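Local atomic coordinates of PR domain zinc finger protein 2 (Homo sapiens, PDB entry 2QPW), a protein that methylates histone H3 with S-adenosyl-L-methionine as methyl donor, and is represented here by its PR (SET-like) methyltransferase domain. Residues V70-Y75 and D90-E95; E29-F34 and K49-G54. All blocks are in the same frame, centred on the assembly; numbering follows the deposited sequence.

Contact 1: residues V70-Y75 and D90-E95; sequences VKNNVY and DATDPE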
ATOM      1  N   VAL A  70      11.782  13.682  -0.347  1.00 29.27           N
ATOM      2  CA  VAL A  70      10.504  13.051   0.038  1.00 30.32           C
ATOM      3  C   VAL A  70      10.136  13.473   1.468  1.00 31.30           C
ATOM      4  O   VAL A  70      11.006  13.579   2.317  1.00 32.40           O
ATOM      5  CB  VAL A  70      10.531  11.519  -0.176  1.00 30.71           C
ATOM      6  CG1 VAL A  70       9.180  10.880   0.177  1.00 30.60           C
ATOM      7  CG2 VAL A  70      10.869  11.221  -1.646  1.00 30.78           C
ATOM      8  N   LYS A  71       8.847  13.722   1.710  1.00 31.67           N
ATOM      9  CA  LYS A  71       8.365  14.338   2.968  1.00 32.24           C
ATOM     10  C   LYS A  71       7.531  13.406   3.872  1.00 31.20           C
ATOM     11  O   LYS A  71       7.125  13.802   4.978  1.00 31.83           O
ATOM     12  CB  LYS A  71       7.555  15.605   2.653  1.00 33.10           C
ATOM     13  CG  LYS A  71       7.329  15.914   1.147  1.00 37.31           C
ATOM     14  CD  LYS A  71       6.205  15.089   0.461  1.00 39.28           C
ATOM     15  CE  LYS A  71       6.719  13.842  -0.295  1.00 41.79           C
ATOM     16  NZ  LYS A  71       6.148  13.741  -1.657  1.00 39.59           N
ATOM     17  N   ASN A  72       7.292  12.179   3.428  1.00 28.65           N
ATOM     18  CA  ASN A  72       6.596  11.210   4.263  1.00 27.56           C
ATOM     19  C   ASN A  72       7.151   9.802   4.028  1.00 27.52           C
ATOM     20  O   ASN A  72       7.915   9.578   3.057  1.00 27.01           O
ATOM     21  CB  ASN A  72       5.074  11.297   4.053  1.00 27.05           C
ATOM     22  CG  ASN A  72       4.643  10.736   2.706  1.00 25.76           C
ATOM     23  OD1 ASN A  72       4.502   9.533   2.552  1.00 21.13           O
ATOM     24  ND2 ASN A  72       4.468  11.614   1.722  1.00 23.87           N
ATOM     25  N   ASN A  73       6.801   8.870   4.915  1.00 25.35           N
ATOM     26  CA  ASN A  73       7.196   7.468   4.768  1.00 25.31           C
ATOM     27  C   ASN A  73       5.968   6.562   4.554  1.00 24.17           C
ATOM     28  O   ASN A  73       5.991   5.361   4.875  1.00 24.58           O
ATOM     29  CB  ASN A  73       7.970   6.995   6.015  1.00 26.76           C
ATOM     30  CG  ASN A  73       9.197   7.833   6.310  1.00 29.26           C
ATOM     31  OD1 ASN A  73      10.060   7.997   5.459  1.00 31.51           O
ATOM     32  ND2 ASN A  73       9.292   8.351   7.544  1.00 30.16           N
ATOM     33  N   VAL A  74       4.880   7.150   4.049  1.00 23.27           N
ATOM     34  CA  VAL A  74       3.608   6.434   3.909  1.00 22.22           C
ATOM     35  C   VAL A  74       3.363   5.963   2.458  1.00 20.73           C
ATOM     36  O   VAL A  74       3.073   4.790   2.221  1.00 22.32           O
ATOM     37  CB  VAL A  74       2.423   7.313   4.415  1.00 21.79           C
ATOM     38  CG1 VAL A  74       1.109   6.638   4.091  1.00 23.96           C
ATOM     39  CG2 VAL A  74       2.582   7.568   5.943  1.00 22.36           C
ATOM     40  N   TYR A  75       3.540   6.870   1.503  1.00 19.16           N
ATOM     41  CA  TYR A  75       3.219   6.618   0.102  1.00 16.74           C
ATOM     42  C   TYR A  75       4.481   6.343  -0.763  1.00 17.34           C
ATOM     43  O   TYR A  75       4.488   6.673  -1.953  1.00 15.74           O
ATOM     44  CB  TYR A  75       2.424   7.823  -0.436  1.00 17.54           C
ATOM     45  CG  TYR A  75       1.067   8.015   0.214  1.00 18.75           C
ATOM     46  CD1 TYR A  75       0.049   7.077   0.002  1.00 19.87           C
ATOM     47  CD2 TYR A  75       0.788   9.130   1.011  1.00 22.10           C
ATOM     48  CE1 TYR A  75      -1.210   7.237   0.545  1.00 22.29           C
ATOM     49  CE2 TYR A  75      -0.525   9.285   1.600  1.00 22.45           C
ATOM     50  CZ  TYR A  75      -1.491   8.320   1.344  1.00 21.16           C
ATOM     51  OH  TYR A  75      -2.797   8.419   1.841  1.00 25.14           O
ATOM     52  N   ASP A  90       8.037   7.474  -5.167  1.00 15.98           N
ATOM     53  CA  ASP A  90       7.105   8.319  -4.409  1.00 16.15           C
ATOM     54  C   ASP A  90       5.755   8.453  -5.128  1.00 16.22           C
ATOM     55  O   ASP A  90       5.680   9.034  -6.226  1.00 16.83           O
ATOM     56  CB  ASP A  90       7.704   9.727  -4.219  1.00 17.14           C
ATOM     57  CG  ASP A  90       6.865  10.606  -3.303  1.00 20.62           C
ATOM     58  OD1 ASP A  90       5.956  10.082  -2.615  1.00 21.00           O
ATOM     59  OD2 ASP A  90       7.146  11.832  -3.245  1.00 23.44           O
ATOM     60  N   ALA A  91       4.707   7.906  -4.507  1.00 16.30           N
ATOM     61  CA  ALA A  91       3.343   7.964  -5.039  1.00 15.55           C
ATOM     62  C   ALA A  91       2.461   8.890  -4.193  1.00 16.43           C
ATOM     63  O   ALA A  91       1.227   8.794  -4.237  1.00 15.71           O
ATOM     64  CB  ALA A  91       2.718   6.543  -5.135  1.00 16.30           C
ATOM     65  N   THR A  92       3.076   9.788  -3.420  1.00 16.44           N
ATOM     66  CA  THR A  92       2.306  10.798  -2.656  1.00 17.09           C
ATOM     67  C   THR A  92       1.257  11.509  -3.547  1.00 17.44           C
ATOM     68  O   THR A  92       0.094  11.674  -3.137  1.00 16.31           O
ATOM     69  CB  THR A  92       3.233  11.834  -1.913  1.00 17.50           C
ATOM     70  OG1 THR A  92       4.100  11.142  -1.007  1.00 17.80           O
ATOM     71  CG2 THR A  92       2.416  12.814  -1.114  1.00 18.88           C
ATOM     72  N   ASP A  93       1.673  11.887  -4.766  1.00 17.33           N
ATOM     73  CA  ASP A  93       0.763  12.401  -5.811  1.00 18.75           C
ATOM     74  C   ASP A  93       0.148  11.183  -6.535  1.00 17.63           C
ATOM     75  O   ASP A  93       0.844  10.438  -7.213  1.00 16.27           O
ATOM     76  CB  ASP A  93       1.566  13.273  -6.801  1.00 18.31           C
ATOM     77  CG  ASP A  93       0.716  13.812  -7.953  1.00 22.58           C
ATOM     78  OD1 ASP A  93      -0.480  13.431  -8.061  1.00 22.15           O
ATOM     79  OD2 ASP A  93       1.286  14.601  -8.766  1.00 21.53           O
ATOM     80  N   PRO A  94      -1.166  10.959  -6.373  1.00 18.31           N
ATOM     81  CA  PRO A  94      -1.709   9.703  -6.936  1.00 18.53           C
ATOM     82  C   PRO A  94      -1.690   9.595  -8.477  1.00 18.01           C
ATOM     83  O   PRO A  94      -1.757   8.484  -9.011  1.00 17.87           O
ATOM     84  CB  PRO A  94      -3.154   9.678  -6.440  1.00 18.72           C
ATOM     85  CG  PRO A  94      -3.511  11.077  -6.152  1.00 18.85           C
ATOM     86  CD  PRO A  94      -2.204  11.793  -5.737  1.00 19.02           C
ATOM     87  N   GLU A  95      -1.580  10.726  -9.168  1.00 17.82           N
ATOM     88  CA  GLU A  95      -1.345  10.737 -10.620  1.00 18.34           C
ATOM     89  C   GLU A  95      -0.039  10.067 -11.053  1.00 18.17           C
ATOM     90  O   GLU A  95       0.131   9.740 -12.236  1.00 18.76           O
ATOM     91  CB  GLU A  95      -1.378  12.187 -11.149  1.00 19.71           C
ATOM     92  CG  GLU A  95      -2.762  12.859 -10.998  1.00 24.16           C
ATOM     93  CD  GLU A  95      -3.782  12.487 -12.108  1.00 31.35           C
ATOM     94  OE1 GLU A  95      -3.485  11.707 -13.039  1.00 34.42           O
ATOM     95  OE2 GLU A  95      -4.915  13.011 -12.032  1.00 38.92           O
TER
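Asn72 holds CG between its own backbone N and carbonyl carbon (chi1 72°), while Thr92 sets OG1 opposite its carbonyl carbon (chi1 -59°), and these two torsions bring amide and hydroxyl together, facing each other. Asn72 ND2 donates to Thr92 OG1 over 2.8 Å, with the acceptor lying almost in the amide plane and an N-H...O angle of 162°. The hydroxyl in turn gives its proton to Asp90 OD1, 2.7 Å from Thr92 OG1, on the syn lone pair, and Thr92 N reaches the same oxygen from above the carboxylate plane, closing an Asx turn. The other carboxylate oxygen belongs to lysines. The bent chain of Lys71 lies athwart Asp90 and places NZ 2.7 Å from Asp90 OD2, again on a syn lone pair, and Lys65 forms a second salt bridge there. Asn72 OD1 accepts from Val74 N at 2.8 Å, an Asx turn, and from Tyr75 N at 3.0 Å, which widens it to an Asx motif. Just beyond the hairpin strands 76-81 and 85-90, Ala91 N donates to Tyr75 O at 2.8 Å. Tyr75's ring makes a cation-pi contact with Arg101. This chain of bonds from amide to hydroxyl to carboxylate, with the backbone N-H groups on Asn72 OD1 and Asp90 OD1, should fix the rotation of the three groups, and the two lysines probably stabilise the charge of the buried Asp90.

Contact 2: residues E29-F34 and K49-G54; sequences EEVRLF and KPILKG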
ATOM      1  N   GLU A  29      -9.922  -8.026 -10.482  1.00 18.18           N
ATOM      2  CA  GLU A  29     -11.238  -8.385  -9.947  1.00 19.61           C
ATOM      3  C   GLU A  29     -11.261  -8.548  -8.418  1.00 18.48           C
ATOM      4  O   GLU A  29     -12.247  -8.146  -7.790  1.00 19.84           O
ATOM      5  CB  GLU A  29     -11.728  -9.672 -10.622  1.00 19.00           C
ATOM      6  CG  GLU A  29     -13.202 -10.044 -10.343  1.00 23.24           C
ATOM      7  CD  GLU A  29     -13.658 -11.291 -11.094  1.00 25.75           C
ATOM      8  OE1 GLU A  29     -13.019 -11.677 -12.100  1.00 34.17           O
ATOM      9  OE2 GLU A  29     -14.690 -11.871 -10.696  1.00 33.73           O
ATOM     10  N   GLU A  30     -10.193  -9.138  -7.853  1.00 18.87           N
ATOM     11  CA  GLU A  30     -10.056  -9.531  -6.410  1.00 19.79           C
ATOM     12  C   GLU A  30     -10.140  -8.394  -5.422  1.00 17.68           C
ATOM     13  O   GLU A  30     -10.270  -8.646  -4.207  1.00 17.41           O
ATOM     14  CB  GLU A  30      -8.624 -10.096  -6.114  1.00 21.01           C
ATOM     15  CG  GLU A  30      -8.175 -11.256  -6.870  1.00 27.16           C
ATOM     16  CD  GLU A  30      -7.540 -10.844  -8.164  1.00 28.95           C
ATOM     17  OE1 GLU A  30      -6.300 -10.788  -8.223  1.00 36.44           O
ATOM     18  OE2 GLU A  30      -8.267 -10.541  -9.103  1.00 29.83           O
ATOM     19  N   VAL A  31      -9.961  -7.156  -5.903  1.00 16.52           N
ATOM     20  CA  VAL A  31      -9.929  -5.991  -5.008  1.00 16.89           C
ATOM     21  C   VAL A  31     -10.835  -4.833  -5.449  1.00 17.17           C
ATOM     22  O   VAL A  31     -11.223  -4.740  -6.646  1.00 17.31           O
ATOM     23  CB  VAL A  31      -8.441  -5.442  -4.801  1.00 15.85           C
ATOM     24  CG1 VAL A  31      -7.523  -6.584  -4.349  1.00 17.95           C
ATOM     25  CG2 VAL A  31      -7.904  -4.782  -6.077  1.00 17.66           C
ATOM     26  N   ARG A  32     -11.176  -3.962  -4.492  1.00 17.28           N
ATOM     27  CA  ARG A  32     -11.914  -2.710  -4.788  1.00 17.75           C
ATOM     28  C   ARG A  32     -11.397  -1.597  -3.889  1.00 17.92           C
ATOM     29  O   ARG A  32     -10.853  -1.874  -2.804  1.00 17.90           O
ATOM     30  CB  ARG A  32     -13.434  -2.891  -4.541  1.00 18.54           C
ATOM     31  CG  ARG A  32     -13.839  -3.026  -3.067  1.00 19.63           C
ATOM     32  CD  ARG A  32     -15.382  -2.882  -2.895  1.00 22.48           C
ATOM     33  NE  ARG A  32     -16.085  -4.005  -3.534  1.00 30.32           N
ATOM     34  CZ  ARG A  32     -16.746  -3.932  -4.694  1.00 33.76           C
ATOM     35  NH1 ARG A  32     -16.831  -2.780  -5.366  1.00 34.83           N
ATOM     36  NH2 ARG A  32     -17.332  -5.012  -5.184  1.00 33.04           N
ATOM     37  N   LEU A  33     -11.577  -0.344  -4.319  1.00 18.22           N
ATOM     38  CA  LEU A  33     -11.264   0.828  -3.463  1.00 19.09           C
ATOM     39  C   LEU A  33     -12.483   1.267  -2.647  1.00 20.15           C
ATOM     40  O   LEU A  33     -13.609   1.328  -3.188  1.00 20.45           O
ATOM     41  CB  LEU A  33     -10.773   2.010  -4.331  1.00 20.13           C
ATOM     42  CG  LEU A  33      -9.525   1.760  -5.194  1.00 21.48           C
ATOM     43  CD1 LEU A  33      -9.056   3.100  -5.759  1.00 24.67           C
ATOM     44  CD2 LEU A  33      -8.393   1.131  -4.383  1.00 24.26           C
ATOM     45  N   PHE A  34     -12.274   1.582  -1.363  1.00 19.29           N
ATOM     46  CA  PHE A  34     -13.366   1.924  -0.456  1.00 20.27           C
ATOM     47  C   PHE A  34     -12.738   2.534   0.785  1.00 19.71           C
ATOM     48  O   PHE A  34     -11.616   2.150   1.135  1.00 19.61           O
ATOM     49  CB  PHE A  34     -14.194   0.656  -0.082  1.00 20.61           C
ATOM     50  CG  PHE A  34     -15.574   0.972   0.437  1.00 24.10           C
ATOM     51  CD1 PHE A  34     -16.560   1.444  -0.421  1.00 26.13           C
ATOM     52  CD2 PHE A  34     -15.852   0.871   1.792  1.00 29.24           C
ATOM     53  CE1 PHE A  34     -17.812   1.785   0.057  1.00 29.05           C
ATOM     54  CE2 PHE A  34     -17.121   1.194   2.282  1.00 30.21           C
ATOM     55  CZ  PHE A  34     -18.088   1.659   1.410  1.00 28.99           C
ATOM     56  N   LYS A  49     -13.422 -11.077  -2.990  1.00 20.10           N
ATOM     57  CA  LYS A  49     -13.567 -12.531  -3.110  1.00 21.98           C
ATOM     58  C   LYS A  49     -12.353 -13.184  -2.427  1.00 21.81           C
ATOM     59  O   LYS A  49     -11.392 -12.472  -2.082  1.00 20.97           O
ATOM     60  CB  LYS A  49     -13.643 -12.908  -4.594  1.00 22.32           C
ATOM     61  CG  LYS A  49     -12.395 -12.712  -5.426  1.00 24.00           C
ATOM     62  CD  LYS A  49     -12.689 -12.995  -6.926  1.00 27.00           C
ATOM     63  CE  LYS A  49     -12.657 -14.494  -7.189  1.00 33.92           C
ATOM     64  NZ  LYS A  49     -12.662 -14.905  -8.636  1.00 37.88           N
ATOM     65  N   PRO A  50     -12.386 -14.517  -2.194  1.00 21.07           N
ATOM     66  CA  PRO A  50     -11.222 -15.152  -1.523  1.00 20.95           C
ATOM     67  C   PRO A  50      -9.919 -14.977  -2.321  1.00 20.61           C
ATOM     68  O   PRO A  50      -9.900 -15.167  -3.558  1.00 21.62           O
ATOM     69  CB  PRO A  50     -11.606 -16.650  -1.467  1.00 21.76           C
ATOM     70  CG  PRO A  50     -13.103 -16.655  -1.556  1.00 22.64           C
ATOM     71  CD  PRO A  50     -13.460 -15.498  -2.477  1.00 21.68           C
ATOM     72  N   ILE A  51      -8.855 -14.607  -1.612  1.00 20.50           N
ATOM     73  CA  ILE A  51      -7.502 -14.449  -2.216  1.00 19.03           C
ATOM     74  C   ILE A  51      -6.594 -15.484  -1.526  1.00 20.20           C
ATOM     75  O   ILE A  51      -6.496 -15.500  -0.300  1.00 19.85           O
ATOM     76  CB  ILE A  51      -6.935 -12.988  -2.018  1.00 19.54           C
ATOM     77  CG1 ILE A  51      -7.933 -11.914  -2.532  1.00 17.21           C
ATOM     78  CG2 ILE A  51      -5.555 -12.836  -2.759  1.00 18.92           C
ATOM     79  CD1 ILE A  51      -7.502 -10.433  -2.301  1.00 16.92           C
ATOM     80  N   LEU A  52      -5.955 -16.348  -2.320  1.00 21.08           N
ATOM     81  CA  LEU A  52      -5.018 -17.362  -1.820  1.00 21.34           C
ATOM     82  C   LEU A  52      -3.724 -16.779  -1.219  1.00 21.16           C
ATOM     83  O   LEU A  52      -3.271 -15.694  -1.605  1.00 20.31           O
ATOM     84  CB  LEU A  52      -4.618 -18.299  -2.965  1.00 22.17           C
ATOM     85  CG  LEU A  52      -5.712 -18.896  -3.879  1.00 25.75           C
ATOM     86  CD1 LEU A  52      -5.125 -19.887  -4.920  1.00 26.68           C
ATOM     87  CD2 LEU A  52      -6.735 -19.554  -3.032  1.00 29.10           C
ATOM     88  N   LYS A  53      -3.131 -17.506  -0.284  1.00 21.05           N
ATOM     89  CA  LYS A  53      -1.797 -17.166   0.208  1.00 21.99           C
ATOM     90  C   LYS A  53      -0.817 -17.214  -0.966  1.00 21.88           C
ATOM     91  O   LYS A  53      -0.909 -18.099  -1.838  1.00 22.39           O
ATOM     92  CB  LYS A  53      -1.384 -18.153   1.304  1.00 23.30           C
ATOM     93  CG  LYS A  53      -0.048 -17.878   1.982  1.00 22.88           C
ATOM     94  CD  LYS A  53       0.219 -18.951   3.075  1.00 24.99           C
ATOM     95  CE  LYS A  53       1.601 -18.705   3.705  1.00 29.83           C
ATOM     96  NZ  LYS A  53       1.996 -19.807   4.624  1.00 33.56           N
ATOM     97  N   GLY A  54       0.146 -16.290  -0.997  1.00 21.82           N
ATOM     98  CA  GLY A  54       1.091 -16.220  -2.117  1.00 21.79           C
ATOM     99  C   GLY A  54       0.714 -15.437  -3.380  1.00 21.15           C
ATOM    100  O   GLY A  54       1.542 -15.311  -4.296  1.00 23.16           O
TER
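The closest approach of charged groups, Glu29 OE2 to Lys49 NZ at 4.2 Å, is too long for a salt bridge, and no hydrogen bond joins the two segments directly. Polar order comes instead from Thr48, the residue before Lys49: its hydroxyl bonds to the carbonyl of Glu29 and its backbone pairs with Glu30, at the open end of the hairpin formed by strands 31-35 and 43-47. What touches across the contact is mostly carbon. Lys49 CG sits 4.1 Å from Glu30 CA, and the lysine side chain runs roughly perpendicular to that of Glu29, with a bend at chi3 (-81°) before NZ. Ile51 supplies the second side chain from its segment, extended at chi2 (176°), with CD1 4.0 Å from Glu30 CB and 3.8 Å from the carbonyl oxygen Glu30 O. Val31 CG1, at 4.4 Å from Ile51 CD1, adds a looser apolar touch. The backbone of Ile51 bonds to Ile131 and that of Gly54 to Thr127, so the 49-54 loop joins the 31-35/43-47 hairpin to the end of strand 122-127. The chemistry is therefore chiefly dispersive, with long-range attraction between Glu29 and Lys49 probably adding a little at the solvent-exposed end of the contact.

In the fold
Both contacts belong to the PR domain and lie on opposite sides of its centre, their own centres about 24 Å apart and their nearest atoms about 9 Å. Each gathers chain around the ends of an antiparallel pair: contact 1 at strands 76-81 and 85-90, contact 2 at strands 31-35 and 43-47. They share no strand, and both segments of contact 2 come earlier in the chain than those of contact 1. Both are partly buried, yet their means differ. In contact 1 a buried carboxylate organises loops through directed bonds; contact 2, farther from the centre, leaves its charges at the surface and relies on aliphatic side chains, one of them the buried Ile51.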